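Local structure of quinoline 2-oxidoreductase small subunit (Pseudomonas putida, 1T3Q) at residues A[23-33]-A[38-49]; A[94-104]-A[149-159]. The protein carries two [2Fe-2S] clusters that probably pass electrons from the molybdenum centre to FAD as the enzyme hydroxylates quinoline. All blocks are in the same frame, centred on the assembly; numbering follows the deposited sequence.

Contact 1 (A[23-33]-A[38-49]); sequences FYVEPRMHLAD and VVGLTGTKIGCE. With FES (Fe2/s2 (inorganic) cluster), chain H.
His30 and Glu49 make the one hydrogen bond between these segments, in the plant-ferredoxin-like domain where the sheet's edge strand 19-25 leads into helix 31-39 and on to the cluster-binding loop. His30 NE2 donates to Glu49 OE1 over 2.9 Å, nearly straight at 170° and in the plane of the ring. The oxygen answers with its anti lone pair, and the carboxylate stands 81° from the imidazole. On the far side of the ring ND1 takes the N-H of Asp33 at 3.0 Å, so His30 is the side-chain N-cap of helix 31-39. With CG between the backbone N and the carbonyl carbon (chi1 50°), the ring edge is turned to the first turn, where ND1 can meet Asp33 N, and its two bonds fix its flip. With an alanine in place of His30, Asp33 N would probably lose its cap and Glu49 OE1 would be left to Lys2 of the medium subunit.

That lysine pairs with both Glu49 OE1 and Asp33 OD1, which probably offsets the repulsion between these two oxygens, 4.3 Å apart. Beside this pair Ile46 lays CG1 on Ala32 CB at 4.0 Å, while its CD1 reaches the rim of the His30 ring.

At the other end of the contact, Val38, near the end of helix 31-39, turns its two methyls on the strand and on the loop after it: CG1 meets Phe23 CB, and CG2 touches both Val25 CG1 and Met29 SD, 3.8 Å from the sulfur. Val39 CG2 sits over one face of the Phe23 ring.

Beyond Ile46 the loop wraps the iron-sulfur cluster, which Cys48 and Cys53 both help to ligate. Glu49 N lies 3.2 Å from the cluster sulfide S2, and Cys48 SG binds the iron FE1 at 2.4 Å.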
loop_
_atom_site.group_PDB
_atom_site.type_symbol
_atom_site.label_atom_id
_atom_site.label_comp_id
_atom_site.label_asym_id
_atom_site.label_seq_id
_atom_site.Cartn_x
_atom_site.Cartn_y
_atom_site.Cartn_z
ATOM N N PHE A 23 -7.963 19.045 17.749
ATOM C CA PHE A 23 -7.338 17.738 17.911
ATOM C C PHE A 23 -7.096 17.413 19.379
ATOM O O PHE A 23 -6.944 18.312 20.211
ATOM C CB PHE A 23 -6.029 17.669 17.106
ATOM C CG PHE A 23 -5.071 18.794 17.387
ATOM C CD1 PHE A 23 -4.118 18.683 18.391
ATOM C CD2 PHE A 23 -5.131 19.975 16.648
ATOM C CE1 PHE A 23 -3.237 19.728 18.660
ATOM C CE2 PHE A 23 -4.255 21.029 16.908
ATOM C CZ PHE A 23 -3.306 20.906 17.916
ATOM N N TYR A 24 -7.082 16.123 19.693
ATOM C CA TYR A 24 -6.873 15.665 21.057
ATOM C C TYR A 24 -5.488 15.079 21.230
ATOM O O TYR A 24 -5.064 14.228 20.454
ATOM C CB TYR A 24 -7.931 14.630 21.436
ATOM C CG TYR A 24 -9.307 15.231 21.579
ATOM C CD1 TYR A 24 -10.022 15.658 20.462
ATOM C CD2 TYR A 24 -9.871 15.423 22.838
ATOM C CE1 TYR A 24 -11.265 16.265 20.598
ATOM C CE2 TYR A 24 -11.108 16.029 22.984
ATOM C CZ TYR A 24 -11.799 16.448 21.862
ATOM O OH TYR A 24 -13.020 17.062 22.012
ATOM N N VAL A 25 -4.791 15.538 22.260
ATOM C CA VAL A 25 -3.438 15.084 22.528
ATOM C C VAL A 25 -3.128 15.032 24.013
ATOM O O VAL A 25 -3.813 15.654 24.830
ATOM C CB VAL A 25 -2.398 16.029 21.873
ATOM C CG1 VAL A 25 -2.503 15.955 20.362
ATOM C CG2 VAL A 25 -2.624 17.461 22.352
ATOM N N GLU A 26 -2.090 14.277 24.356
ATOM C CA GLU A 26 -1.638 14.190 25.738
ATOM C C GLU A 26 -0.575 15.270 25.873
ATOM O O GLU A 26 0.096 15.607 24.896
ATOM C CB GLU A 26 -0.998 12.835 26.030
ATOM C CG GLU A 26 -1.925 11.652 25.920
ATOM C CD GLU A 26 -1.251 10.366 26.339
ATOM O OE1 GLU A 26 -0.262 9.970 25.694
ATOM O OE2 GLU A 26 -1.707 9.751 27.324
ATOM N N PRO A 27 -0.404 15.827 27.081
ATOM C CA PRO A 27 0.602 16.872 27.293
ATOM C C PRO A 27 2.020 16.414 26.926
ATOM O O PRO A 27 2.837 17.216 26.483
ATOM C CB PRO A 27 0.467 17.180 28.785
ATOM C CG PRO A 27 -0.993 16.921 29.048
ATOM C CD PRO A 27 -1.232 15.637 28.287
ATOM N N ARG A 28 2.293 15.121 27.103
ATOM C CA ARG A 28 3.613 14.549 26.823
ATOM C C ARG A 28 4.024 14.500 25.354
ATOM O O ARG A 28 5.163 14.147 25.043
ATOM C CB ARG A 28 3.706 13.124 27.392
ATOM C CG ARG A 28 2.881 12.092 26.621
ATOM C CD ARG A 28 2.981 10.702 27.253
ATOM N NE ARG A 28 4.367 10.267 27.419
ATOM C CZ ARG A 28 4.731 9.120 27.993
ATOM N NH1 ARG A 28 6.014 8.804 28.105
ATOM N NH2 ARG A 28 3.809 8.286 28.454
ATOM N N MET A 29 3.110 14.833 24.451
ATOM C CA MET A 29 3.415 14.794 23.025
ATOM C C MET A 29 3.798 16.177 22.499
ATOM O O MET A 29 3.081 17.156 22.741
ATOM C CB MET A 29 2.197 14.263 22.248
ATOM C CG MET A 29 2.392 14.194 20.735
ATOM S SD MET A 29 0.995 13.498 19.827
ATOM C CE MET A 29 1.402 11.761 19.858
ATOM N N HIS A 30 4.926 16.275 21.793
ATOM C CA HIS A 30 5.288 17.576 21.250
ATOM C C HIS A 30 4.488 17.860 19.981
ATOM O O HIS A 30 3.855 16.966 19.416
ATOM C CB HIS A 30 6.808 17.719 21.019
ATOM C CG HIS A 30 7.451 16.595 20.259
ATOM N ND1 HIS A 30 7.042 16.206 19.001
ATOM C CD2 HIS A 30 8.546 15.849 20.543
ATOM C CE1 HIS A 30 7.860 15.275 18.542
ATOM N NE2 HIS A 30 8.783 15.041 19.458
ATOM N N LEU A 31 4.489 19.121 19.562
ATOM C CA LEU A 31 3.736 19.556 18.392
ATOM C C LEU A 31 4.104 18.842 17.095
ATOM O O LEU A 31 3.228 18.541 16.278
ATOM C CB LEU A 31 3.886 21.072 18.226
ATOM C CG LEU A 31 3.059 21.730 17.119
ATOM C CD1 LEU A 31 1.599 21.323 17.246
ATOM C CD2 LEU A 31 3.212 23.242 17.208
ATOM N N ALA A 32 5.393 18.566 16.904
ATOM C CA ALA A 32 5.840 17.872 15.699
ATOM C C ALA A 32 5.118 16.529 15.590
ATOM O O ALA A 32 4.541 16.211 14.554
ATOM C CB ALA A 32 7.358 17.664 15.737
ATOM N N ASP A 33 5.145 15.741 16.663
ATOM C CA ASP A 33 4.465 14.442 16.666
ATOM C C ASP A 33 2.947 14.585 16.496
ATOM O O ASP A 33 2.320 13.788 15.800
ATOM C CB ASP A 33 4.752 13.680 17.970
ATOM C CG ASP A 33 6.064 12.899 17.931
ATOM O OD1 ASP A 33 6.442 12.318 18.975
ATOM O OD2 ASP A 33 6.724 12.858 16.866
ATOM N N VAL A 38 -1.305 12.856 14.869
ATOM C CA VAL A 38 -2.696 13.101 15.235
ATOM C C VAL A 38 -3.451 13.836 14.130
ATOM O O VAL A 38 -4.552 13.438 13.754
ATOM C CB VAL A 38 -2.806 13.903 16.544
ATOM C CG1 VAL A 38 -4.278 14.181 16.865
ATOM C CG2 VAL A 38 -2.165 13.121 17.684
ATOM N N VAL A 39 -2.853 14.899 13.603
ATOM C CA VAL A 39 -3.488 15.672 12.543
ATOM C C VAL A 39 -3.276 15.015 11.173
ATOM O O VAL A 39 -4.084 15.186 10.259
ATOM C CB VAL A 39 -2.944 17.121 12.515
ATOM C CG1 VAL A 39 -3.747 17.962 11.533
ATOM C CG2 VAL A 39 -3.008 17.732 13.912
ATOM N N GLY A 40 -2.190 14.262 11.031
ATOM C CA GLY A 40 -1.929 13.583 9.775
ATOM C C GLY A 40 -1.167 14.388 8.735
ATOM O O GLY A 40 -1.268 14.112 7.547
ATOM N N LEU A 41 -0.415 15.387 9.176
ATOM C CA LEU A 41 0.371 16.211 8.272
ATOM C C LEU A 41 1.831 15.838 8.494
ATOM O O LEU A 41 2.521 16.432 9.327
ATOM C CB LEU A 41 0.132 17.692 8.581
ATOM C CG LEU A 41 -1.313 18.162 8.373
ATOM C CD1 LEU A 41 -1.478 19.582 8.904
ATOM C CD2 LEU A 41 -1.658 18.094 6.885
ATOM N N THR A 42 2.300 14.847 7.744
ATOM C CA THR A 42 3.668 14.368 7.893
ATOM C C THR A 42 4.746 15.188 7.196
ATOM O O THR A 42 5.908 14.783 7.163
ATOM C CB THR A 42 3.784 12.884 7.442
ATOM O OG1 THR A 42 3.314 12.744 6.096
ATOM C CG2 THR A 42 2.951 11.988 8.351
ATOM N N GLY A 43 4.379 16.346 6.653
ATOM C CA GLY A 43 5.370 17.178 5.996
ATOM C C GLY A 43 6.431 17.669 6.968
ATOM O O GLY A 43 7.590 17.856 6.599
ATOM N N THR A 44 6.032 17.887 8.216
ATOM C CA THR A 44 6.955 18.338 9.256
ATOM C C THR A 44 7.797 17.121 9.646
ATOM O O THR A 44 7.251 16.082 10.020
ATOM C CB THR A 44 6.175 18.871 10.490
ATOM O OG1 THR A 44 5.382 20.003 10.095
ATOM C CG2 THR A 44 7.132 19.300 11.594
ATOM N N LYS A 45 9.116 17.253 9.546
ATOM C CA LYS A 45 10.025 16.146 9.843
ATOM C C LYS A 45 10.766 16.293 11.162
ATOM O O LYS A 45 10.974 17.400 11.657
ATOM C CB LYS A 45 11.061 15.991 8.716
ATOM C CG LYS A 45 10.493 15.900 7.298
ATOM C CD LYS A 45 9.474 14.780 7.126
ATOM C CE LYS A 45 9.039 14.665 5.674
ATOM N NZ LYS A 45 7.855 13.780 5.499
ATOM N N ILE A 46 11.191 15.155 11.706
ATOM C CA ILE A 46 11.917 15.118 12.967
ATOM C C ILE A 46 13.302 14.513 12.757
ATOM O O ILE A 46 13.422 13.366 12.323
ATOM C CB ILE A 46 11.162 14.260 14.002
ATOM C CG1 ILE A 46 9.763 14.838 14.232
ATOM C CG2 ILE A 46 11.943 14.211 15.300
ATOM C CD1 ILE A 46 8.888 13.975 15.120
ATOM N N GLY A 47 14.341 15.280 13.068
ATOM C CA GLY A 47 15.693 14.781 12.898
ATOM C C GLY A 47 16.544 14.723 14.157
ATOM O O GLY A 47 17.629 14.132 14.133
ATOM N N CYS A 48 16.083 15.324 15.252
ATOM C CA CYS A 48 16.864 15.315 16.489
ATOM C C CYS A 48 16.050 15.447 17.774
ATOM O O CYS A 48 16.453 14.925 18.812
ATOM C CB CYS A 48 17.915 16.432 16.467
ATOM S SG CYS A 48 17.239 18.112 16.730
ATOM N N GLU A 49 14.925 16.160 17.710
ATOM C CA GLU A 49 14.071 16.379 18.881
ATOM C C GLU A 49 14.800 17.103 20.016
ATOM O O GLU A 49 14.450 16.961 21.194
ATOM C CB GLU A 49 13.496 15.040 19.376
ATOM C CG GLU A 49 12.416 14.485 18.448
ATOM C CD GLU A 49 11.931 13.088 18.812
ATOM O OE1 GLU A 49 10.719 12.928 19.070
ATOM O OE2 GLU A 49 12.756 12.148 18.827
HETATM FE FE1 FES H . 15.571 18.782 15.120
HETATM FE FE2 FES H . 13.191 19.790 15.977
HETATM S S1 FES H . 15.001 20.918 15.785
HETATM S S2 FES H . 13.639 17.673 15.215
#

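Contact 2 (A[94-104]-A[149-159]); sequences ALQDSFRRHHA and TIIDAITDPAV
A chi1 of -174° swings Ser98 OG away from its backbone N and across to Ala153 O, and Asp156 extends CG in the same sense (chi1 -176°) to bring its carboxylate up to Arg101. These are the polar links of a helix pair in the all-helical [2Fe-2S] domain: helix 94-101 runs against helix 149-154 at 141°, their axes 8.3 Å apart at closest.

Ser98 OG donates to Ala153 O over 2.7 Å, beside the C-terminal end of helix 149-154. Packing is tight here, with Val159 CG2 only 3.4 Å from Ser98 CB. Deeper in, Phe99 runs side by side with Ile154 and brings CD1 to 3.7 Å from Ala153 CB, while its CZ meets Ile150 CG2. Leu115 and Ala118 of helix 111-124 lie behind this layer, against Leu95 and Ile154.

On the outer side the Arg101 chain bends at chi3, sending NH1 to Asp156 OD2 at 3.1 Å from above the carboxylate plane, while NE is held by Asp97 OD1 at 2.7 Å. Ala158 N reaches the same OD2 from the other face, so this oxygen both caps helix 157-164 and anchors the arginine. His102 lies with one ring face over Asp152 O and Ala153 N, and its ND1 donates to Ser98 O in the ring plane. At His103, where a Schellman motif ends the helix, Thr149 OG1 donates to His103 O at 2.8 Å, joining the C-terminal end of helix 94-101 to the start of helix 148-154.

Asp97, Arg101 and Asp156 thus form a charge network in which the arginine is shared by two acids. Both carboxylates probably stay ionised beside it, with the Ala158 N-H adding to the stabilisation of Asp156.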
loop_
_atom_site.group_PDB
_atom_site.type_symbol
_atom_site.label_atom_id
_atom_site.label_comp_id
_atom_site.label_asym_id
_atom_site.label_seq_id
_atom_site.Cartn_x
_atom_site.Cartn_y
_atom_site.Cartn_z
ATOM N N ALA A 94 6.473 30.523 -5.847
ATOM C CA ALA A 94 7.773 31.037 -6.258
ATOM C C ALA A 94 8.962 30.459 -5.495
ATOM O O ALA A 94 9.959 30.065 -6.104
ATOM C CB ALA A 94 7.780 32.555 -6.161
ATOM N N LEU A 95 8.864 30.418 -4.171
ATOM C CA LEU A 95 9.955 29.898 -3.347
ATOM C C LEU A 95 10.234 28.428 -3.646
ATOM O O LEU A 95 11.382 28.046 -3.862
ATOM C CB LEU A 95 9.630 30.069 -1.859
ATOM C CG LEU A 95 10.718 29.609 -0.880
ATOM C CD1 LEU A 95 12.030 30.319 -1.189
ATOM C CD2 LEU A 95 10.270 29.894 0.553
ATOM N N GLN A 96 9.183 27.612 -3.656
ATOM C CA GLN A 96 9.316 26.181 -3.932
ATOM C C GLN A 96 9.890 25.952 -5.320
ATOM O O GLN A 96 10.825 25.169 -5.500
ATOM C CB GLN A 96 7.957 25.486 -3.824
ATOM C CG GLN A 96 7.352 25.522 -2.432
ATOM C CD GLN A 96 5.923 25.027 -2.417
ATOM O OE1 GLN A 96 5.067 25.558 -3.129
ATOM N NE2 GLN A 96 5.652 24.005 -1.605
ATOM N N ASP A 97 9.329 26.640 -6.308
ATOM C CA ASP A 97 9.803 26.499 -7.675
ATOM C C ASP A 97 11.272 26.879 -7.780
ATOM O O ASP A 97 12.028 26.265 -8.539
ATOM C CB ASP A 97 8.967 27.360 -8.623
ATOM C CG ASP A 97 9.485 27.321 -10.042
ATOM O OD1 ASP A 97 10.173 28.278 -10.456
ATOM O OD2 ASP A 97 9.214 26.324 -10.737
ATOM N N SER A 98 11.679 27.888 -7.014
ATOM C CA SER A 98 13.066 28.322 -7.024
ATOM C C SER A 98 13.969 27.223 -6.457
ATOM O O SER A 98 15.047 26.956 -6.992
ATOM C CB SER A 98 13.229 29.596 -6.206
ATOM O OG SER A 98 14.543 30.097 -6.338
ATOM N N PHE A 99 13.537 26.597 -5.367
ATOM C CA PHE A 99 14.317 25.509 -4.768
ATOM C C PHE A 99 14.568 24.435 -5.830
ATOM O O PHE A 99 15.672 23.895 -5.942
ATOM C CB PHE A 99 13.550 24.884 -3.589
ATOM C CG PHE A 99 13.947 25.426 -2.246
ATOM C CD1 PHE A 99 13.859 26.791 -1.969
ATOM C CD2 PHE A 99 14.409 24.570 -1.249
ATOM C CE1 PHE A 99 14.225 27.293 -0.724
ATOM C CE2 PHE A 99 14.779 25.064 0.006
ATOM C CZ PHE A 99 14.686 26.427 0.269
ATOM N N ARG A 100 13.533 24.137 -6.612
ATOM C CA ARG A 100 13.624 23.128 -7.655
ATOM C C ARG A 100 14.561 23.552 -8.786
ATOM O O ARG A 100 15.431 22.784 -9.200
ATOM C CB ARG A 100 12.236 22.837 -8.232
ATOM C CG ARG A 100 12.225 21.683 -9.210
ATOM C CD ARG A 100 10.897 21.561 -9.917
ATOM N NE ARG A 100 10.887 20.409 -10.810
ATOM C CZ ARG A 100 10.055 20.270 -11.836
ATOM N NH1 ARG A 100 9.166 21.220 -12.096
ATOM N NH2 ARG A 100 10.113 19.186 -12.600
ATOM N N ARG A 101 14.380 24.772 -9.285
ATOM C CA ARG A 101 15.218 25.275 -10.371
ATOM C C ARG A 101 16.698 25.327 -10.005
ATOM O O ARG A 101 17.559 25.097 -10.856
ATOM C CB ARG A 101 14.750 26.673 -10.806
ATOM C CG ARG A 101 13.423 26.681 -11.547
ATOM C CD ARG A 101 13.078 28.062 -12.107
ATOM N NE ARG A 101 12.703 29.032 -11.078
ATOM C CZ ARG A 101 13.511 29.960 -10.581
ATOM N NH1 ARG A 101 13.065 30.793 -9.652
ATOM N NH2 ARG A 101 14.761 30.065 -11.015
ATOM N N HIS A 102 16.998 25.622 -8.744
ATOM C CA HIS A 102 18.385 25.709 -8.302
ATOM C C HIS A 102 18.918 24.427 -7.672
ATOM O O HIS A 102 20.050 24.402 -7.194
ATOM C CB HIS A 102 18.563 26.859 -7.303
ATOM C CG HIS A 102 18.491 28.220 -7.928
ATOM N ND1 HIS A 102 17.308 28.915 -8.068
ATOM C CD2 HIS A 102 19.453 29.004 -8.467
ATOM C CE1 HIS A 102 17.547 30.071 -8.665
ATOM N NE2 HIS A 102 18.840 30.149 -8.917
ATOM N N HIS A 103 18.111 23.375 -7.678
ATOM C CA HIS A 103 18.518 22.100 -7.079
ATOM C C HIS A 103 18.942 22.363 -5.632
ATOM O O HIS A 103 20.087 22.121 -5.240
ATOM C CB HIS A 103 19.669 21.471 -7.881
ATOM C CG HIS A 103 20.052 20.095 -7.416
ATOM N ND1 HIS A 103 19.119 19.151 -7.041
ATOM C CD2 HIS A 103 21.261 19.491 -7.308
ATOM C CE1 HIS A 103 19.735 18.026 -6.724
ATOM N NE2 HIS A 103 21.035 18.205 -6.877
ATOM N N ALA A 104 17.997 22.867 -4.844
ATOM C CA ALA A 104 18.231 23.198 -3.441
ATOM C C ALA A 104 17.877 22.057 -2.483
ATOM O O ALA A 104 17.853 22.245 -1.272
ATOM C CB ALA A 104 17.434 24.452 -3.063
ATOM N N THR A 149 23.222 26.057 -3.085
ATOM C CA THR A 149 22.038 26.180 -3.921
ATOM C C THR A 149 20.785 26.631 -3.172
ATOM O O THR A 149 19.846 27.133 -3.787
ATOM C CB THR A 149 21.757 24.865 -4.685
ATOM O OG1 THR A 149 21.766 23.760 -3.773
ATOM C CG2 THR A 149 22.825 24.646 -5.758
ATOM N N ILE A 150 20.759 26.439 -1.856
ATOM C CA ILE A 150 19.621 26.891 -1.062
ATOM C C ILE A 150 19.739 28.418 -0.974
ATOM O O ILE A 150 18.733 29.138 -1.043
ATOM C CB ILE A 150 19.641 26.280 0.363
ATOM C CG1 ILE A 150 19.344 24.781 0.285
ATOM C CG2 ILE A 150 18.610 26.970 1.247
ATOM C CD1 ILE A 150 19.508 24.044 1.608
ATOM N N ILE A 151 20.972 28.903 -0.836
ATOM C CA ILE A 151 21.213 30.345 -0.765
ATOM C C ILE A 151 20.820 30.925 -2.128
ATOM O O ILE A 151 20.185 31.981 -2.208
ATOM C CB ILE A 151 22.703 30.668 -0.485
ATOM C CG1 ILE A 151 23.177 29.940 0.778
ATOM C CG2 ILE A 151 22.898 32.175 -0.314
ATOM C CD1 ILE A 151 22.400 30.276 2.037
ATOM N N ASP A 152 21.191 30.221 -3.193
ATOM C CA ASP A 152 20.862 30.650 -4.552
ATOM C C ASP A 152 19.348 30.759 -4.724
ATOM O O ASP A 152 18.844 31.739 -5.271
ATOM C CB ASP A 152 21.372 29.641 -5.587
ATOM C CG ASP A 152 22.885 29.561 -5.652
ATOM O OD1 ASP A 152 23.382 28.607 -6.290
ATOM O OD2 ASP A 152 23.577 30.437 -5.093
ATOM N N ALA A 153 18.631 29.735 -4.270
ATOM C CA ALA A 153 17.181 29.694 -4.398
ATOM C C ALA A 153 16.480 30.841 -3.676
ATOM O O ALA A 153 15.583 31.472 -4.238
ATOM C CB ALA A 153 16.643 28.351 -3.890
ATOM N N ILE A 154 16.893 31.111 -2.442
ATOM C CA ILE A 154 16.280 32.169 -1.643
ATOM C C ILE A 154 16.541 33.584 -2.167
ATOM O O ILE A 154 15.704 34.473 -1.997
ATOM C CB ILE A 154 16.749 32.076 -0.173
ATOM C CG1 ILE A 154 16.304 30.734 0.415
ATOM C CG2 ILE A 154 16.179 33.243 0.644
ATOM C CD1 ILE A 154 16.925 30.407 1.758
ATOM N N THR A 155 17.687 33.787 -2.810
ATOM C CA THR A 155 18.037 35.102 -3.339
ATOM C C THR A 155 17.674 35.277 -4.806
ATOM O O THR A 155 18.017 36.287 -5.417
ATOM C CB THR A 155 19.549 35.391 -3.175
ATOM O OG1 THR A 155 20.313 34.335 -3.773
ATOM C CG2 THR A 155 19.912 35.511 -1.706
ATOM N N ASP A 156 16.983 34.290 -5.367
ATOM C CA ASP A 156 16.563 34.339 -6.766
ATOM C C ASP A 156 15.665 35.560 -6.961
ATOM O O ASP A 156 14.766 35.811 -6.159
ATOM C CB ASP A 156 15.790 33.067 -7.123
ATOM C CG ASP A 156 15.408 33.006 -8.587
ATOM O OD1 ASP A 156 16.177 32.426 -9.378
ATOM O OD2 ASP A 156 14.338 33.548 -8.950
ATOM N N PRO A 157 15.882 36.326 -8.043
ATOM C CA PRO A 157 15.067 37.521 -8.299
ATOM C C PRO A 157 13.557 37.286 -8.418
ATOM O O PRO A 157 12.769 38.165 -8.081
ATOM C CB PRO A 157 15.691 38.099 -9.572
ATOM C CG PRO A 157 16.243 36.883 -10.270
ATOM C CD PRO A 157 16.855 36.104 -9.130
ATOM N N ALA A 158 13.153 36.109 -8.885
ATOM C CA ALA A 158 11.731 35.796 -9.008
ATOM C C ALA A 158 11.124 35.626 -7.616
ATOM O O ALA A 158 9.944 35.919 -7.396
ATOM C CB ALA A 158 11.532 34.528 -9.825
ATOM N N VAL A 159 11.940 35.146 -6.680
ATOM C CA VAL A 159 11.501 34.957 -5.300
ATOM C C VAL A 159 11.321 36.317 -4.629
ATOM O O VAL A 159 10.330 36.554 -3.931
ATOM C CB VAL A 159 12.533 34.123 -4.493
ATOM C CG1 VAL A 159 12.173 34.127 -3.015
ATOM C CG2 VAL A 159 12.561 32.701 -5.017
HETATM O O HOH W 1 19.068 33.222 -10.008
#

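In the fold
The two contacts follow one another along the chain, one in each iron-sulfur domain of the subunit. Their centres are 28 Å apart on opposite sides of the chain's centre, and their nearest atoms, about 10 Å apart, do not touch. Contact 1 includes part of the first cluster's binding loop, and the Glu49 side chain lies about 10 Å from FAD. Contact 2 stands beside the second cluster: the Ile150 side chain is about 6 Å from it, and that of His103 about 7 Å from the pterin cytosine dinucleotide. Contact 1 thus faces the flavin end of the likely electron path, and contact 2 the molybdenum cofactor end.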